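Local atomic coordinates of TSR3 (Vulcanisaeta distributa, PDB entry 5APG), a protein that binds S-adenosylmethionine and probably transfers its 3-amino-3-carboxypropyl group to an N1-methylpseudouridine of ribosomal RNA, the last step of that base's hypermodification. Residues P39-L45 with R64-I69; P47-L53 with R90-P94; W73-V77 with M178-G184. One frame throughout, in Å; residues are numbered along the deposited sequence.

Interaction 1. Residues P39-L45 with R64-I69; sequences PSGSIIL and RGLSLI. With EEM ([(3S)-3-amino-4-hydroxy-4-oxo-butyl]-[[(2S,3S,4R,5R)-5-(6-aminopurin-9-yl)-3,4-dihydroxy-oxolan-2-yl]methyl]-methyl-selanium), chain D.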
loop_
_atom_site.group_PDB
_atom_site.type_symbol
_atom_site.label_atom_id
_atom_site.label_comp_id
_atom_site.label_asym_id
_atom_site.label_seq_id
_atom_site.Cartn_x
_atom_site.Cartn_y
_atom_site.Cartn_z
ATOM N N PRO A 39 0.754 -15.682 -2.767
ATOM C CA PRO A 39 1.817 -16.264 -3.603
ATOM C C PRO A 39 3.231 -16.025 -3.066
ATOM O O PRO A 39 3.611 -14.887 -2.806
ATOM C CB PRO A 39 1.628 -15.558 -4.954
ATOM C CG PRO A 39 0.852 -14.317 -4.644
ATOM C CD PRO A 39 -0.042 -14.680 -3.495
ATOM N N SER A 40 4.002 -17.097 -2.905
ATOM C CA SER A 40 5.396 -16.974 -2.484
ATOM C C SER A 40 6.218 -16.245 -3.544
ATOM O O SER A 40 6.004 -16.427 -4.741
ATOM C CB SER A 40 6.004 -18.353 -2.210
ATOM O OG SER A 40 5.469 -18.921 -1.030
ATOM N N GLY A 41 7.155 -15.413 -3.103
ATOM C CA GLY A 41 8.025 -14.718 -4.031
ATOM C C GLY A 41 7.374 -13.499 -4.653
ATOM O O GLY A 41 7.965 -12.844 -5.508
ATOM N N SER A 42 6.151 -13.196 -4.230
ATOM C CA SER A 42 5.476 -11.987 -4.683
ATOM C C SER A 42 5.989 -10.785 -3.899
ATOM O O SER A 42 6.593 -10.939 -2.839
ATOM C CB SER A 42 3.957 -12.106 -4.517
ATOM O OG SER A 42 3.593 -12.316 -3.159
ATOM N N ILE A 43 5.758 -9.593 -4.435
ATOM C CA ILE A 43 5.869 -8.377 -3.641
ATOM C C ILE A 43 4.744 -8.375 -2.616
ATOM O O ILE A 43 3.580 -8.554 -2.981
ATOM C CB ILE A 43 5.754 -7.095 -4.505
ATOM C CG1 ILE A 43 6.830 -7.057 -5.593
ATOM C CG2 ILE A 43 5.821 -5.846 -3.627
ATOM C CD1 ILE A 43 8.237 -6.909 -5.042
ATOM N N ILE A 44 5.070 -8.179 -1.341
ATOM C CA ILE A 44 4.016 -7.914 -0.371
ATOM C C ILE A 44 4.195 -6.511 0.188
ATOM O O ILE A 44 5.287 -6.114 0.612
ATOM C CB ILE A 44 3.960 -8.965 0.784
ATOM C CG1 ILE A 44 2.630 -8.838 1.538
ATOM C CG2 ILE A 44 5.142 -8.834 1.762
ATOM C CD1 ILE A 44 2.386 -9.936 2.562
ATOM N N LEU A 45 3.123 -5.731 0.129
ATOM C CA LEU A 45 3.145 -4.426 0.762
ATOM C C LEU A 45 3.193 -4.652 2.262
ATOM O O LEU A 45 2.505 -5.525 2.797
ATOM C CB LEU A 45 1.936 -3.585 0.359
ATOM C CG LEU A 45 1.851 -3.221 -1.130
ATOM C CD1 LEU A 45 0.729 -2.228 -1.368
ATOM C CD2 LEU A 45 3.172 -2.668 -1.644
ATOM N N ARG A 64 5.277 -12.859 -10.284
ATOM C CA ARG A 64 4.822 -13.554 -9.080
ATOM C C ARG A 64 3.525 -12.961 -8.533
ATOM O O ARG A 64 2.737 -13.663 -7.897
ATOM C CB ARG A 64 5.898 -13.523 -7.983
ATOM C CG ARG A 64 7.113 -14.433 -8.212
ATOM C CD ARG A 64 8.272 -13.653 -8.813
ATOM N NE ARG A 64 9.498 -14.442 -8.940
ATOM C CZ ARG A 64 10.426 -14.542 -7.988
ATOM N NH1 ARG A 64 10.261 -13.926 -6.824
ATOM N NH2 ARG A 64 11.514 -15.270 -8.199
ATOM N N GLY A 65 3.307 -11.671 -8.766
ATOM C CA GLY A 65 2.098 -11.010 -8.299
ATOM C C GLY A 65 2.345 -9.997 -7.195
ATOM O O GLY A 65 3.485 -9.786 -6.772
ATOM N N LEU A 66 1.268 -9.370 -6.728
ATOM C CA LEU A 66 1.330 -8.378 -5.654
ATOM C C LEU A 66 0.401 -8.791 -4.516
ATOM O O LEU A 66 -0.795 -8.991 -4.729
ATOM C CB LEU A 66 0.943 -6.986 -6.168
ATOM C CG LEU A 66 0.927 -5.842 -5.144
ATOM C CD1 LEU A 66 2.329 -5.523 -4.657
ATOM C CD2 LEU A 66 0.263 -4.591 -5.723
ATOM N N SER A 67 0.954 -8.926 -3.316
ATOM C CA SER A 67 0.184 -9.388 -2.164
ATOM C C SER A 67 -0.019 -8.276 -1.142
ATOM O O SER A 67 0.808 -7.375 -1.020
ATOM C CB SER A 67 0.881 -10.578 -1.497
ATOM O OG SER A 67 0.990 -11.677 -2.384
ATOM N N LEU A 68 -1.129 -8.346 -0.415
ATOM C CA LEU A 68 -1.390 -7.432 0.691
ATOM C C LEU A 68 -2.159 -8.133 1.798
ATOM O O LEU A 68 -2.929 -9.062 1.547
ATOM C CB LEU A 68 -2.192 -6.201 0.243
ATOM C CG LEU A 68 -1.651 -5.163 -0.739
ATOM C CD1 LEU A 68 -1.834 -5.606 -2.187
ATOM C CD2 LEU A 68 -2.340 -3.831 -0.484
ATOM N N ILE A 69 -1.959 -7.668 3.022
ATOM C CA ILE A 69 -2.811 -8.060 4.130
ATOM C C ILE A 69 -3.718 -6.886 4.471
ATOM O O ILE A 69 -3.241 -5.780 4.733
ATOM C CB ILE A 69 -1.994 -8.477 5.369
ATOM C CG1 ILE A 69 -1.180 -9.740 5.072
ATOM C CG2 ILE A 69 -2.920 -8.717 6.556
ATOM C CD1 ILE A 69 -0.101 -10.032 6.112
HETATM C C2 EEM D . 2.854 -0.227 2.663
HETATM N N3 EEM D . 1.644 -0.699 2.630
HETATM C C4 EEM D . 0.623 0.073 2.956
HETATM C "C1'" EEM D . -1.440 -1.338 2.617
HETATM C "C2'" EEM D . -1.054 -2.416 3.659
HETATM C "C3'" EEM D . -2.054 -2.270 4.613
HETATM C "C4'" EEM D . -3.212 -1.934 4.019
HETATM C "C5'" EEM D . -4.032 -0.945 4.762
HETATM O O EEM D . -8.803 0.404 3.253
HETATM C C EEM D . -9.371 0.197 4.289
HETATM O OXT EEM D . -10.541 -0.144 4.296
HETATM C CA EEM D . -8.631 0.309 5.604
HETATM N N EEM D . -9.591 0.208 6.667
HETATM C CB EEM D . -7.626 -0.834 5.624
HETATM C CG EEM D . -6.551 -0.709 6.683
HETATM SE SE EEM D . -4.979 -1.824 6.225
HETATM C CE EEM D . -3.723 -1.853 7.698
HETATM O "O4'" EEM D . -2.683 -1.117 2.743
HETATM O "O3'" EEM D . -2.114 -3.418 5.546
HETATM O "O2'" EEM D . -1.277 -3.632 2.936
HETATM N N9 EEM D . -0.704 -0.109 3.024
HETATM C C8 EEM D . -1.214 1.040 3.422
HETATM N N7 EEM D . -0.279 1.940 3.626
HETATM C C5 EEM D . 0.904 1.371 3.335
HETATM N N1 EEM D . 3.176 0.999 3.018
HETATM C C6 EEM D . 2.247 1.839 3.366
HETATM N N6 EEM D . 2.560 3.153 3.767
HETATM O O HOH W 1 0.072 -5.794 3.659
#
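Ser42 and Ser67 meet hydroxyl to hydroxyl in a relay that runs one way: Ser67 OG donates to Ser42 OG at 2.8 Å, and Ser42 OG in turn donates to Pro39 O at 2.6 Å. The second link forms because Ser42 OG sits between its own backbone N and carbonyl carbon (chi1 60°), where it reaches the first carbonyl of the type II turn Pro39 to Ser42. The Pro39 ring lies beside the relay, with CD 3.4 Å from Ser67 OG. At the far side of the turn, Arg64 bends at chi2 so that its CB, CG and CD curl round Gly41 O, and NH1 donates to Gly41 O at 2.9 Å, on a lone pair in the carbonyl plane.

Beyond the turn, the backbones pair as parallel strands 43-45 and 66-69, the two strands of a beta-alpha-beta unit of this SPOUT fold whose crossover carries helix 58-63. Ile43 N donates to Gly65 O, Ser67 N to Ile43 O in a short, nearly straight bond (2.7 Å, 172°), and Leu45 N to Ser67 O. The backbone of Ile44 is bonded to strand 89-91 on the opposite edge. Leu45 and Leu68 lie side by side, Leu45 CD1 3.6 Å from Leu68 CD2, under helix 112-122. Where the direct ladder stops, a water accepts from Ile69 N and donates to Leu45 O; it also bonds ribose O2' of the selenium cofactor analogue at 2.6 Å. Ile69 O accepts from O3' of the ligand at 2.7 Å and, weakly, from O2'.

Interaction 2. Residues P47-L53 with R90-P94; sequences PTVKTPL and RRRLP. With EEM ([(3S)-3-amino-4-hydroxy-4-oxo-butyl]-[[(2S,3S,4R,5R)-5-(6-aminopurin-9-yl)-3,4-dihydroxy-oxolan-2-yl]methyl]-methyl-selanium), chain D.
Arg92 lays its side chain along the loop 47-53, passing Val49 O and presenting one guanidinium face to Pro52, whose CB stands 4.0 Å above the plane, over its centre. With CG between backbone N and carbonyl carbon (chi1 66°) and the chain extended to NE, the head reaches Lys50 O, to which NE gives a weak bond. A water joins Lys50 O to Arg92 NH2, while NH1 turns to Leu93 O at 3.1 Å and forms a salt bridge with Glu161.

Arg91 bends instead at chi2 and offers a guanidinium face to Thr51, whose CG2 lies 3.5 Å above the plane, toward the rim. Its NH1 reaches back to Arg90 O, and a water in the guanidinium plane links NE to Pro52 O. Val49 CG1 covers a face of the third head, that of Arg90, which is held by a salt bridge to Asp46.

Between these side chains, Arg92 N donates to Thr51 O and Leu53 N to Arg92 O, each at 2.8 Å, a single backbone bridge, Pro52 with Arg92, made just after strand 89-91. Pro47 and Leu93 then flank the adenine on opposite faces, and Leu93 N donates to ligand N1 at 3.1 Å (167°). A backbone N-H directed at N1 implies an unprotonated ring nitrogen there, a demand that adenine meets and that guanine, with its N1-H, probably would not.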
loop_
_atom_site.group_PDB
_atom_site.type_symbol
_atom_site.label_atom_id
_atom_site.label_comp_id
_atom_site.label_asym_id
_atom_site.label_seq_id
_atom_site.Cartn_x
_atom_site.Cartn_y
_atom_site.Cartn_z
ATOM N N PRO A 47 3.824 -2.022 5.635
ATOM C CA PRO A 47 4.162 -0.704 6.181
ATOM C C PRO A 47 5.166 -0.756 7.332
ATOM O O PRO A 47 5.650 0.301 7.732
ATOM C CB PRO A 47 2.805 -0.176 6.662
ATOM C CG PRO A 47 2.056 -1.409 7.048
ATOM C CD PRO A 47 2.469 -2.452 6.026
ATOM N N THR A 48 5.482 -1.947 7.841
ATOM C CA THR A 48 6.380 -2.068 8.990
ATOM C C THR A 48 7.852 -2.229 8.623
ATOM O O THR A 48 8.715 -2.143 9.496
ATOM C CB THR A 48 6.000 -3.269 9.896
ATOM O OG1 THR A 48 6.298 -4.498 9.219
ATOM C CG2 THR A 48 4.519 -3.224 10.266
ATOM N N VAL A 49 8.146 -2.490 7.352
ATOM C CA VAL A 49 9.543 -2.602 6.923
ATOM C C VAL A 49 10.039 -1.243 6.430
ATOM O O VAL A 49 9.247 -0.323 6.236
ATOM C CB VAL A 49 9.730 -3.663 5.816
ATOM C CG1 VAL A 49 9.248 -5.028 6.300
ATOM C CG2 VAL A 49 9.014 -3.255 4.530
ATOM N N LYS A 50 11.347 -1.119 6.228
ATOM C CA LYS A 50 11.941 0.167 5.873
ATOM C C LYS A 50 12.305 0.259 4.394
ATOM O O LYS A 50 12.692 1.325 3.909
ATOM C CB LYS A 50 13.187 0.425 6.727
ATOM C CG LYS A 50 12.915 0.461 8.217
ATOM C CD LYS A 50 11.867 1.523 8.548
ATOM C CE LYS A 50 11.480 1.475 10.020
ATOM N NZ LYS A 50 10.444 0.435 10.282
ATOM N N THR A 51 12.189 -0.860 3.684
ATOM C CA THR A 51 12.585 -0.928 2.281
ATOM C C THR A 51 11.457 -0.464 1.363
ATOM O O THR A 51 10.440 -1.139 1.239
ATOM C CB THR A 51 12.998 -2.361 1.885
ATOM O OG1 THR A 51 13.822 -2.925 2.915
ATOM C CG2 THR A 51 13.756 -2.357 0.566
ATOM N N PRO A 52 11.634 0.694 0.711
ATOM C CA PRO A 52 10.556 1.222 -0.131
ATOM C C PRO A 52 10.448 0.538 -1.488
ATOM O O PRO A 52 11.454 0.150 -2.095
ATOM C CB PRO A 52 10.941 2.694 -0.304
ATOM C CG PRO A 52 12.432 2.694 -0.222
ATOM C CD PRO A 52 12.808 1.585 0.736
ATOM N N LEU A 53 9.209 0.406 -1.952
ATOM C CA LEU A 53 8.911 -0.073 -3.296
ATOM C C LEU A 53 9.539 0.846 -4.338
ATOM O O LEU A 53 9.508 2.061 -4.185
ATOM C CB LEU A 53 7.397 -0.142 -3.504
ATOM C CG LEU A 53 6.878 -0.876 -4.738
ATOM C CD1 LEU A 53 6.913 -2.385 -4.512
ATOM C CD2 LEU A 53 5.469 -0.395 -5.087
ATOM N N ARG A 90 9.280 -8.050 0.820
ATOM C CA ARG A 90 8.544 -7.098 1.647
ATOM C C ARG A 90 8.967 -5.667 1.350
ATOM O O ARG A 90 10.147 -5.331 1.441
ATOM C CB ARG A 90 8.755 -7.413 3.131
ATOM C CG ARG A 90 8.334 -8.824 3.526
ATOM C CD ARG A 90 8.806 -9.179 4.935
ATOM N NE ARG A 90 8.102 -8.421 5.965
ATOM C CZ ARG A 90 8.283 -8.592 7.271
ATOM N NH1 ARG A 90 9.149 -9.499 7.706
ATOM N NH2 ARG A 90 7.600 -7.861 8.142
ATOM N N ARG A 91 7.997 -4.827 1.002
ATOM C CA ARG A 91 8.270 -3.434 0.661
ATOM C C ARG A 91 7.241 -2.487 1.272
ATOM O O ARG A 91 6.035 -2.728 1.182
ATOM C CB ARG A 91 8.288 -3.244 -0.863
ATOM C CG ARG A 91 9.403 -3.991 -1.597
ATOM C CD ARG A 91 10.793 -3.455 -1.202
ATOM N NE ARG A 91 11.866 -4.088 -1.970
ATOM C CZ ARG A 91 12.523 -5.181 -1.591
ATOM N NH1 ARG A 91 12.223 -5.785 -0.443
ATOM N NH2 ARG A 91 13.485 -5.677 -2.361
ATOM N N ARG A 92 7.710 -1.409 1.894
ATOM C CA ARG A 92 6.798 -0.344 2.288
ATOM C C ARG A 92 6.578 0.539 1.075
ATOM O O ARG A 92 7.336 0.477 0.106
ATOM C CB ARG A 92 7.345 0.486 3.460
ATOM C CG ARG A 92 8.608 1.302 3.144
ATOM C CD ARG A 92 8.888 2.305 4.268
ATOM N NE ARG A 92 10.107 3.091 4.079
ATOM C CZ ARG A 92 10.174 4.231 3.396
ATOM N NH1 ARG A 92 9.093 4.719 2.802
ATOM N NH2 ARG A 92 11.329 4.878 3.293
ATOM N N LEU A 93 5.532 1.352 1.112
ATOM C CA LEU A 93 5.372 2.359 0.083
ATOM C C LEU A 93 6.223 3.561 0.445
ATOM O O LEU A 93 6.403 3.860 1.621
ATOM C CB LEU A 93 3.907 2.771 -0.074
ATOM C CG LEU A 93 3.005 1.723 -0.724
ATOM C CD1 LEU A 93 1.566 2.146 -0.562
ATOM C CD2 LEU A 93 3.362 1.548 -2.199
ATOM N N PRO A 94 6.762 4.247 -0.570
ATOM C CA PRO A 94 7.377 5.550 -0.316
ATOM C C PRO A 94 6.330 6.502 0.238
ATOM O O PRO A 94 5.127 6.275 0.055
ATOM C CB PRO A 94 7.878 5.994 -1.698
ATOM C CG PRO A 94 7.149 5.153 -2.667
ATOM C CD PRO A 94 6.866 3.851 -1.982
HETATM C C2 EEM D . 2.854 -0.227 2.663
HETATM N N3 EEM D . 1.644 -0.699 2.630
HETATM C C4 EEM D . 0.623 0.073 2.956
HETATM C "C1'" EEM D . -1.440 -1.338 2.617
HETATM C "C2'" EEM D . -1.054 -2.416 3.659
HETATM C "C3'" EEM D . -2.054 -2.270 4.613
HETATM C "C4'" EEM D . -3.212 -1.934 4.019
HETATM C "C5'" EEM D . -4.032 -0.945 4.762
HETATM O O EEM D . -8.803 0.404 3.253
HETATM C C EEM D . -9.371 0.197 4.289
HETATM O OXT EEM D . -10.541 -0.144 4.296
HETATM C CA EEM D . -8.631 0.309 5.604
HETATM N N EEM D . -9.591 0.208 6.667
HETATM C CB EEM D . -7.626 -0.834 5.624
HETATM C CG EEM D . -6.551 -0.709 6.683
HETATM SE SE EEM D . -4.979 -1.824 6.225
HETATM C CE EEM D . -3.723 -1.853 7.698
HETATM O "O4'" EEM D . -2.683 -1.117 2.743
HETATM O "O3'" EEM D . -2.114 -3.418 5.546
HETATM O "O2'" EEM D . -1.277 -3.632 2.936
HETATM N N9 EEM D . -0.704 -0.109 3.024
HETATM C C8 EEM D . -1.214 1.040 3.422
HETATM N N7 EEM D . -0.279 1.940 3.626
HETATM C C5 EEM D . 0.904 1.371 3.335
HETATM N N1 EEM D . 3.176 0.999 3.018
HETATM C C6 EEM D . 2.247 1.839 3.366
HETATM N N6 EEM D . 2.560 3.153 3.767
HETATM O O HOH W 2 12.829 3.714 5.593
HETATM O O HOH W 3 12.042 -5.107 3.575
HETATM O O HOH W 4 12.325 -1.801 -3.936
#

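Interaction 3. Residues W73-V77 with M178-G184; sequences WKRAV and MRVLTNG. With EEM ([(3S)-3-amino-4-hydroxy-4-oxo-butyl]-[[(2S,3S,4R,5R)-5-(6-aminopurin-9-yl)-3,4-dihydroxy-oxolan-2-yl]methyl]-methyl-selanium), chain D.
Trp73 stands between protein and cofactor: the selenonium methyl CE of the cofactor analogue sits 3.7 Å above its ring centre, while Leu181 CD1 meets Trp73 CB at 3.7 Å and approaches the indole obliquely. At the ring's edge, adenine N7 lies in plane. A hydrogen bond from Trp73 NE1 to Leu110 O helps to fix the rotation of the indole. Met178, present as selenomethionine, places Met178 CG 4.2 Å from Trp73 CZ3. Replacing Trp73 by alanine would probably leave the cofactor's methyl group without the flat surface beneath it and open a gap beside Leu181 CD1.

The two helices cross at 114°, their segment axes 7.8 Å apart. Lys74 carries the polar part of the contact: its chain runs past Leu181 O and turns at chi4 (59°), bringing NZ to Thr182 O at 2.9 Å, from above the carbonyl plane, with a weak bond to Gly184 O. A positive charge at this C-terminal helix end would be favoured by the helix dipole. The Val77 and Thr182 side chains cross at about a right angle, Val77 CG2 touching Thr182 OG1 at 3.5 Å; that hydroxyl donates to Met178 O, and a water connects it to Val77 N. Helix 170-182 thus backs the tryptophan wall of the S-adenosylmethionine pocket in this SPOUT-fold transferase.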
loop_
_atom_site.group_PDB
_atom_site.type_symbol
_atom_site.label_atom_id
_atom_site.label_comp_id
_atom_site.label_asym_id
_atom_site.label_seq_id
_atom_site.Cartn_x
_atom_site.Cartn_y
_atom_site.Cartn_z
ATOM N N TRP A 73 -5.653 -0.720 11.120
ATOM C CA TRP A 73 -4.348 -0.119 11.382
ATOM C C TRP A 73 -3.916 -0.343 12.828
ATOM O O TRP A 73 -2.723 -0.367 13.129
ATOM C CB TRP A 73 -4.358 1.374 11.049
ATOM C CG TRP A 73 -4.014 1.638 9.609
ATOM C CD1 TRP A 73 -4.867 2.023 8.617
ATOM C CD2 TRP A 73 -2.722 1.505 9.001
ATOM N NE1 TRP A 73 -4.183 2.150 7.429
ATOM C CE2 TRP A 73 -2.866 1.832 7.637
ATOM C CE3 TRP A 73 -1.457 1.144 9.479
ATOM C CZ2 TRP A 73 -1.796 1.818 6.747
ATOM C CZ3 TRP A 73 -0.392 1.126 8.591
ATOM C CH2 TRP A 73 -0.568 1.462 7.240
ATOM N N LYS A 74 -4.887 -0.528 13.717
ATOM C CA LYS A 74 -4.587 -0.800 15.119
ATOM C C LYS A 74 -3.886 -2.147 15.288
ATOM O O LYS A 74 -3.102 -2.335 16.218
ATOM C CB LYS A 74 -5.863 -0.754 15.967
ATOM C CG LYS A 74 -5.607 -0.896 17.464
ATOM C CD LYS A 74 -6.778 -0.394 18.295
ATOM C CE LYS A 74 -6.552 -0.668 19.775
ATOM N NZ LYS A 74 -5.310 -0.018 20.285
ATOM N N ARG A 75 -4.157 -3.077 14.375
ATOM C CA ARG A 75 -3.543 -4.405 14.418
ATOM C C ARG A 75 -2.394 -4.580 13.423
ATOM O O ARG A 75 -1.700 -5.595 13.457
ATOM C CB ARG A 75 -4.592 -5.490 14.150
ATOM C CG ARG A 75 -5.606 -5.689 15.263
ATOM C CD ARG A 75 -5.940 -7.166 15.406
ATOM N NE ARG A 75 -4.731 -7.962 15.603
ATOM C CZ ARG A 75 -4.655 -9.274 15.411
ATOM N NH1 ARG A 75 -5.722 -9.953 15.009
ATOM N NH2 ARG A 75 -3.509 -9.911 15.618
ATOM N N ALA A 76 -2.202 -3.599 12.544
ATOM C CA ALA A 76 -1.310 -3.755 11.393
ATOM C C ALA A 76 0.128 -4.117 11.764
ATOM O O ALA A 76 0.732 -4.988 11.138
ATOM C CB ALA A 76 -1.322 -2.489 10.549
ATOM N N VAL A 77 0.681 -3.455 12.774
ATOM C CA VAL A 77 2.066 -3.719 13.153
ATOM C C VAL A 77 2.212 -5.145 13.666
ATOM O O VAL A 77 3.081 -5.886 13.216
ATOM C CB VAL A 77 2.574 -2.729 14.218
ATOM C CG1 VAL A 77 3.994 -3.079 14.627
ATOM C CG2 VAL A 77 2.512 -1.306 13.684
HETATM N N MSE A 178 2.846 5.040 13.039
HETATM C CA MSE A 178 2.097 3.806 13.227
HETATM C C MSE A 178 1.862 3.503 14.701
HETATM O O MSE A 178 0.836 2.927 15.061
HETATM C CB MSE A 178 2.817 2.641 12.559
HETATM C CG MSE A 178 2.672 2.650 11.046
HETATM SE SE MSE A 178 3.616 1.165 10.247
HETATM C CE MSE A 178 5.420 1.609 10.854
ATOM N N ARG A 179 2.818 3.885 15.543
ATOM C CA ARG A 179 2.688 3.709 16.985
ATOM C C ARG A 179 1.439 4.424 17.493
ATOM O O ARG A 179 0.747 3.931 18.384
ATOM C CB ARG A 179 3.937 4.229 17.707
ATOM C CG ARG A 179 4.188 3.597 19.071
ATOM C CD ARG A 179 5.681 3.469 19.351
ATOM N NE ARG A 179 6.398 4.691 19.011
ATOM C CZ ARG A 179 7.606 4.719 18.459
ATOM N NH1 ARG A 179 8.236 3.585 18.182
ATOM N NH2 ARG A 179 8.181 5.881 18.182
ATOM N N VAL A 180 1.154 5.581 16.904
ATOM C CA VAL A 180 -0.036 6.363 17.235
ATOM C C VAL A 180 -1.313 5.550 17.037
ATOM O O VAL A 180 -2.220 5.583 17.869
ATOM C CB VAL A 180 -0.112 7.648 16.379
ATOM C CG1 VAL A 180 -1.479 8.308 16.510
ATOM C CG2 VAL A 180 0.995 8.615 16.776
ATOM N N LEU A 181 -1.369 4.806 15.939
ATOM C CA LEU A 181 -2.544 4.008 15.615
ATOM C C LEU A 181 -2.577 2.709 16.407
ATOM O O LEU A 181 -3.645 2.212 16.760
ATOM C CB LEU A 181 -2.579 3.707 14.119
ATOM C CG LEU A 181 -2.824 4.925 13.230
ATOM C CD1 LEU A 181 -2.654 4.531 11.789
ATOM C CD2 LEU A 181 -4.215 5.490 13.470
ATOM N N THR A 182 -1.399 2.157 16.668
ATOM C CA THR A 182 -1.280 0.941 17.460
ATOM C C THR A 182 -1.815 1.166 18.873
ATOM O O THR A 182 -2.529 0.328 19.421
ATOM C CB THR A 182 0.189 0.464 17.533
ATOM O OG1 THR A 182 0.675 0.197 16.212
ATOM C CG2 THR A 182 0.309 -0.795 18.381
ATOM N N ASN A 183 -1.483 2.321 19.443
ATOM C CA ASN A 183 -1.780 2.607 20.844
ATOM C C ASN A 183 -3.051 3.425 21.064
ATOM O O ASN A 183 -3.354 3.816 22.193
ATOM C CB ASN A 183 -0.594 3.334 21.480
ATOM C CG ASN A 183 0.642 2.459 21.576
ATOM O OD1 ASN A 183 0.544 1.233 21.657
ATOM N ND2 ASN A 183 1.813 3.085 21.566
ATOM N N GLY A 184 -3.794 3.686 19.995
ATOM C CA GLY A 184 -5.000 4.488 20.096
ATOM C C GLY A 184 -6.191 3.878 19.383
ATOM O O GLY A 184 -6.814 2.941 19.881
HETATM C C2 EEM D . 2.854 -0.227 2.663
HETATM N N3 EEM D . 1.644 -0.699 2.630
HETATM C C4 EEM D . 0.623 0.073 2.956
HETATM C "C1'" EEM D . -1.440 -1.338 2.617
HETATM C "C2'" EEM D . -1.054 -2.416 3.659
HETATM C "C3'" EEM D . -2.054 -2.270 4.613
HETATM C "C4'" EEM D . -3.212 -1.934 4.019
HETATM C "C5'" EEM D . -4.032 -0.945 4.762
HETATM O O EEM D . -8.803 0.404 3.253
HETATM C C EEM D . -9.371 0.197 4.289
HETATM O OXT EEM D . -10.541 -0.144 4.296
HETATM C CA EEM D . -8.631 0.309 5.604
HETATM N N EEM D . -9.591 0.208 6.667
HETATM C CB EEM D . -7.626 -0.834 5.624
HETATM C CG EEM D . -6.551 -0.709 6.683
HETATM SE SE EEM D . -4.979 -1.824 6.225
HETATM C CE EEM D . -3.723 -1.853 7.698
HETATM O "O4'" EEM D . -2.683 -1.117 2.743
HETATM O "O3'" EEM D . -2.114 -3.418 5.546
HETATM O "O2'" EEM D . -1.277 -3.632 2.936
HETATM N N9 EEM D . -0.704 -0.109 3.024
HETATM C C8 EEM D . -1.214 1.040 3.422
HETATM N N7 EEM D . -0.279 1.940 3.626
HETATM C C5 EEM D . 0.904 1.371 3.335
HETATM N N1 EEM D . 3.176 0.999 3.018
HETATM C C6 EEM D . 2.247 1.839 3.366
HETATM N N6 EEM D . 2.560 3.153 3.767
HETATM O O HOH W 5 -0.573 -1.530 14.552
HETATM O O HOH W 6 -0.322 1.382 12.841
#

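From the N terminus, 39-45 pairs with 64-69 to close a short loop through helix 58-63. Interaction 2 starts inside that loop, at 47-53, and ends beyond it at 90-94, so the two cross; strand 43-45 joins them in one sheet, where Ile44 O lies 3.0 Å from Arg91 N, a probable hydrogen bond. Interaction 3 follows interaction 1 in series: its first segment, 73-77, lies within the span of interaction 2, and its second is the C-terminal end, a closure that crosses interaction 2 in turn. Pro47 CB packs on Trp73 CH2 at 3.8 Å. Sheet, adenine loops and C-terminal helix are thereby tied round one cofactor, which all three contacts touch.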